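Protein pid-3 (Caenorhabditis elegans, PDB 7OCX) probably acts in piRNA biogenesis as part of the PETISCO complex, its RNA recognition motif (RRM) domain pairing with that of TOFU-6. Local coordinates at residues Gly19-Leu24 against Arg73-Gln78; Glu12-Ile17 against Val50-Asn55. All coordinates share one frame; numbering follows the deposited sequence.

Contact 1: residues Gly19-Leu24 against Arg73-Gln78; sequences GYPGML and RNHKLQ
In the RRM fold of this domain, the loop that leads from strand 14-18 to helix 26-32 packs against the first residues of strand 75-81, which lies next to strand 14-18 in the sheet, and Pro21 and His75 carry most of the side-chain contact. The proline lies over one face of the imidazole: CG of Pro21 is 3.9 Å from the centroid of the His75 ring and only 6° off its normal, a CH-pi contact. At the ring's edge, in its plane, sits the carbonyl oxygen of Gly19, 3.5 Å from CD2 of His75. The ring is thus bordered by the loop on a face and an edge, while a hydrogen bond from ND1 of His75 to OD1 of Asp72, at the end of strand 70-72, fixes its rotation. Gly19 has a phi of 103°, readily adopted by glycine, and with no side chain in the way its CA approaches Lys76 O to 3.5 Å in a CA-H...O contact. Deeper in, the CD2 methyl of Leu77 lies 4.0 Å from CB of Tyr20 and at the edge of its ring. One water bridges the two backbones, donating to Gly19 O at 2.8 Å and accepting from Lys76 N at 3.1 Å.

Contact 2: residues Glu12-Ile17 against Val50-Asn55; sequences ENMLKI and VVALEN
Strands 14-17 and 50-53 run antiparallel, their short axes 4.6 Å apart at closest approach and 144° between directions, with Leu15 and Val51 forming a hydrogen-bonded pair flanked by the non-hydrogen-bonded pairs Met14-Ala52 and Lys16-Val50. The N-H of Leu15 donates to Val51 O at 2.9 Å, and the N-H of Val51 donates to Leu15 O. A third bond, Leu53 N to Asn13 O, continues the ladder past the strand's start. The side chains of Leu15 and Val51 run alongside each other off the same face of the sheet, with CD1 of Leu15 3.8 Å from CB of Val51. The other branch, CD2, meets CD1 of Leu53 at 3.7 Å; a chi1 of 63° places CG of Leu15 between its backbone N and carbonyl carbon, and from there the two methyls diverge to the two partners. Ala62 of helix 56-66 covers both Leu15 and Leu53. OD1 of Asn13 lies 3.2 Å from CA of Asn55. Asn55, after the strand, N-caps helix 56-66 with OD1 on the N of Gln58, while its ND2 donates to Ser44 O of the TOFU-6 chain. Paired central strands with one face packed against helices are characteristic of the beta-alpha-beta-beta-alpha-beta RRM fold.

Overall arrangement
Both contacts involve the same sheet, since strands 14-18 and 75-81 are neighbours in it, yet they lie on opposite sides of the chain's centre with their centres 18 Å apart. Contact 2 is nearer that centre and joins two strands by direct backbone hydrogen bonds over a largely aliphatic core. Contact 1, towards the periphery, joins a loop to a strand through a proline-imidazole contact and a water bridge. They meet where Ile17 CG1 packs against Leu77 CD2. Each also borders the TOFU-6 chain: Pro21 and Asn74 in contact 1, and Asn55 in contact 2, engage residues of that partner.

Contact 1: residues Gly19-Leu24 against Arg73-Gln78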
# COMPACT_ATOMS: atom_id res chain seq x y z
N GLY B 19 -15.87 1.63 -2.33
CA GLY B 19 -15.68 2.85 -3.09
C GLY B 19 -14.43 2.90 -3.94
O GLY B 19 -14.32 3.83 -4.75
N TYR B 20 -13.50 1.96 -3.77
CA TYR B 20 -12.27 1.92 -4.53
C TYR B 20 -12.53 1.44 -5.95
O TYR B 20 -13.62 0.97 -6.27
CB TYR B 20 -11.26 1.02 -3.85
CG TYR B 20 -11.82 -0.33 -3.45
CD1 TYR B 20 -12.04 -1.33 -4.38
CD2 TYR B 20 -12.20 -0.57 -2.13
CE1 TYR B 20 -12.57 -2.57 -4.01
CE2 TYR B 20 -12.75 -1.80 -1.75
CZ TYR B 20 -12.93 -2.79 -2.69
OH TYR B 20 -13.45 -4.00 -2.31
N PRO B 21 -11.53 1.54 -6.82
CA PRO B 21 -11.78 1.19 -8.22
C PRO B 21 -12.16 -0.27 -8.36
O PRO B 21 -11.65 -1.16 -7.66
CB PRO B 21 -10.45 1.51 -8.91
CG PRO B 21 -9.83 2.57 -8.05
CD PRO B 21 -10.25 2.23 -6.63
N GLY B 22 -13.05 -0.52 -9.32
CA GLY B 22 -13.70 -1.81 -9.44
C GLY B 22 -12.80 -2.93 -9.94
O GLY B 22 -13.16 -4.10 -9.84
N MET B 23 -11.63 -2.60 -10.46
CA MET B 23 -10.75 -3.66 -10.92
C MET B 23 -9.78 -4.14 -9.85
O MET B 23 -8.98 -5.05 -10.13
CB MET B 23 -10.00 -3.22 -12.19
CG MET B 23 -8.73 -2.38 -12.00
SD MET B 23 -8.99 -0.64 -11.54
CE MET B 23 -10.41 -0.18 -12.52
N LEU B 24 -9.82 -3.61 -8.63
CA LEU B 24 -8.81 -3.99 -7.65
C LEU B 24 -8.96 -5.45 -7.25
O LEU B 24 -10.07 -5.97 -7.11
CB LEU B 24 -8.89 -3.13 -6.40
CG LEU B 24 -8.42 -1.68 -6.41
CD1 LEU B 24 -8.27 -1.29 -4.95
CD2 LEU B 24 -7.13 -1.51 -7.10
N ARG B 73 -10.49 11.87 -8.23
CA ARG B 73 -11.73 12.60 -8.43
C ARG B 73 -12.91 11.68 -8.74
O ARG B 73 -14.05 12.16 -8.78
CB ARG B 73 -11.54 13.62 -9.53
CG ARG B 73 -11.08 13.04 -10.86
CD ARG B 73 -11.15 14.10 -11.93
NE ARG B 73 -10.80 13.60 -13.26
CZ ARG B 73 -9.64 13.82 -13.85
NH1 ARG B 73 -8.68 14.51 -13.25
NH2 ARG B 73 -9.44 13.35 -15.08
N ASN B 74 -12.69 10.40 -8.93
CA ASN B 74 -13.77 9.48 -9.24
C ASN B 74 -14.06 8.49 -8.13
O ASN B 74 -15.01 7.70 -8.26
CB ASN B 74 -13.45 8.71 -10.53
CG ASN B 74 -13.40 9.60 -11.72
OD1 ASN B 74 -14.33 10.35 -11.98
ND2 ASN B 74 -12.29 9.54 -12.45
N HIS B 75 -13.26 8.48 -7.06
CA HIS B 75 -13.38 7.43 -6.05
C HIS B 75 -13.15 8.00 -4.67
O HIS B 75 -12.11 8.62 -4.43
CB HIS B 75 -12.38 6.30 -6.30
CG HIS B 75 -12.54 5.65 -7.63
ND1 HIS B 75 -11.93 6.11 -8.77
CD2 HIS B 75 -13.28 4.58 -7.99
CE1 HIS B 75 -12.27 5.33 -9.79
NE2 HIS B 75 -13.10 4.40 -9.34
N LYS B 76 -14.11 7.76 -3.77
CA LYS B 76 -14.05 8.10 -2.35
C LYS B 76 -14.29 6.83 -1.54
O LYS B 76 -15.23 6.08 -1.82
CB LYS B 76 -15.10 9.15 -2.01
CG LYS B 76 -15.11 9.61 -0.56
CD LYS B 76 -16.12 10.75 -0.39
CE LYS B 76 -16.31 11.16 1.06
NZ LYS B 76 -17.43 12.16 1.21
N LEU B 77 -13.45 6.60 -0.54
CA LEU B 77 -13.55 5.43 0.30
C LEU B 77 -14.56 5.60 1.43
O LEU B 77 -14.69 6.66 2.03
CB LEU B 77 -12.19 5.10 0.92
CG LEU B 77 -11.07 4.51 0.07
CD1 LEU B 77 -9.86 4.34 0.98
CD2 LEU B 77 -11.50 3.19 -0.49
N GLN B 78 -15.27 4.51 1.73
CA GLN B 78 -16.13 4.40 2.89
C GLN B 78 -15.57 3.22 3.69
O GLN B 78 -15.40 2.13 3.14
CB GLN B 78 -17.59 4.19 2.46
CG GLN B 78 -18.53 3.71 3.58
CD GLN B 78 -20.00 3.99 3.30
OE1 GLN B 78 -20.44 4.09 2.15
NE2 GLN B 78 -20.78 4.14 4.37
O HOH W 1 -16.15 5.96 -5.17

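Contact 2: residues Glu12-Ile17 against Val50-Asn55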
# COMPACT_ATOMS: atom_id res chain seq x y z
N GLU B 12 -14.62 -8.14 15.98
CA GLU B 12 -13.91 -6.92 16.36
C GLU B 12 -12.67 -6.68 15.51
O GLU B 12 -12.13 -5.57 15.52
CB GLU B 12 -13.53 -6.94 17.85
CG GLU B 12 -12.41 -7.91 18.23
CD GLU B 12 -12.07 -7.82 19.74
OE1 GLU B 12 -12.97 -7.48 20.53
OE2 GLU B 12 -10.91 -8.08 20.13
N ASN B 13 -12.21 -7.68 14.77
CA ASN B 13 -11.06 -7.52 13.89
C ASN B 13 -11.44 -7.13 12.48
O ASN B 13 -10.57 -7.06 11.62
CB ASN B 13 -10.21 -8.79 13.83
CG ASN B 13 -9.69 -9.23 15.16
OD1 ASN B 13 -9.41 -8.40 16.02
ND2 ASN B 13 -9.53 -10.54 15.34
N MET B 14 -12.71 -6.88 12.19
CA MET B 14 -13.14 -6.76 10.81
C MET B 14 -13.64 -5.37 10.48
O MET B 14 -14.20 -4.66 11.33
CB MET B 14 -14.21 -7.82 10.50
CG MET B 14 -13.53 -9.16 10.30
SD MET B 14 -14.51 -10.57 10.78
CE MET B 14 -16.18 -9.99 10.52
N LEU B 15 -13.41 -4.99 9.24
CA LEU B 15 -13.94 -3.75 8.73
C LEU B 15 -14.52 -3.98 7.35
O LEU B 15 -14.25 -4.99 6.69
CB LEU B 15 -12.87 -2.66 8.72
CG LEU B 15 -11.63 -2.82 7.84
CD1 LEU B 15 -11.97 -2.63 6.40
CD2 LEU B 15 -10.66 -1.77 8.33
N LYS B 16 -15.39 -3.06 6.97
CA LYS B 16 -15.96 -2.95 5.63
C LYS B 16 -15.27 -1.80 4.92
O LYS B 16 -15.08 -0.74 5.51
CB LYS B 16 -17.47 -2.66 5.67
CG LYS B 16 -18.35 -3.74 6.25
CD LYS B 16 -19.81 -3.53 5.81
CE LYS B 16 -20.81 -4.10 6.82
NZ LYS B 16 -22.06 -3.28 6.97
N ILE B 17 -14.90 -2.02 3.67
CA ILE B 17 -14.31 -0.97 2.84
C ILE B 17 -14.98 -1.00 1.47
O ILE B 17 -15.24 -2.08 0.93
CB ILE B 17 -12.77 -1.13 2.74
CG1 ILE B 17 -12.18 -0.03 1.85
CG2 ILE B 17 -12.40 -2.53 2.24
CD1 ILE B 17 -10.69 0.14 2.07
N VAL B 50 -14.91 -7.10 2.79
CA VAL B 50 -14.80 -7.18 4.24
C VAL B 50 -13.38 -7.66 4.55
O VAL B 50 -12.91 -8.63 3.95
CB VAL B 50 -15.86 -8.11 4.85
CG1 VAL B 50 -15.52 -8.28 6.32
CG2 VAL B 50 -17.29 -7.56 4.67
N VAL B 51 -12.70 -6.99 5.48
CA VAL B 51 -11.27 -7.20 5.70
C VAL B 51 -11.06 -7.54 7.16
O VAL B 51 -11.60 -6.87 8.04
CB VAL B 51 -10.45 -5.95 5.34
CG1 VAL B 51 -8.99 -6.16 5.66
CG2 VAL B 51 -10.69 -5.60 3.90
N ALA B 52 -10.27 -8.57 7.42
CA ALA B 52 -9.83 -8.88 8.78
C ALA B 52 -8.43 -8.31 8.97
O ALA B 52 -7.51 -8.68 8.23
CB ALA B 52 -9.86 -10.39 9.04
N LEU B 53 -8.30 -7.37 9.89
CA LEU B 53 -7.02 -6.83 10.31
C LEU B 53 -6.57 -7.55 11.57
O LEU B 53 -7.29 -8.39 12.12
CB LEU B 53 -7.12 -5.32 10.54
CG LEU B 53 -7.55 -4.38 9.41
CD1 LEU B 53 -7.50 -2.96 9.92
CD2 LEU B 53 -6.61 -4.56 8.22
N GLU B 54 -5.39 -7.21 12.06
CA GLU B 54 -4.81 -7.97 13.16
C GLU B 54 -5.65 -7.85 14.44
O GLU B 54 -5.80 -8.83 15.19
CB GLU B 54 -3.38 -7.49 13.39
CG GLU B 54 -2.58 -8.17 14.49
CD GLU B 54 -2.45 -9.66 14.29
OE1 GLU B 54 -2.68 -10.14 13.15
OE2 GLU B 54 -2.10 -10.36 15.27
N ASN B 55 -6.19 -6.67 14.72
CA ASN B 55 -6.90 -6.47 15.98
C ASN B 55 -7.74 -5.20 15.92
O ASN B 55 -7.72 -4.45 14.93
CB ASN B 55 -5.91 -6.43 17.16
CG ASN B 55 -4.90 -5.28 17.04
OD1 ASN B 55 -5.28 -4.13 16.80
ND2 ASN B 55 -3.60 -5.60 17.18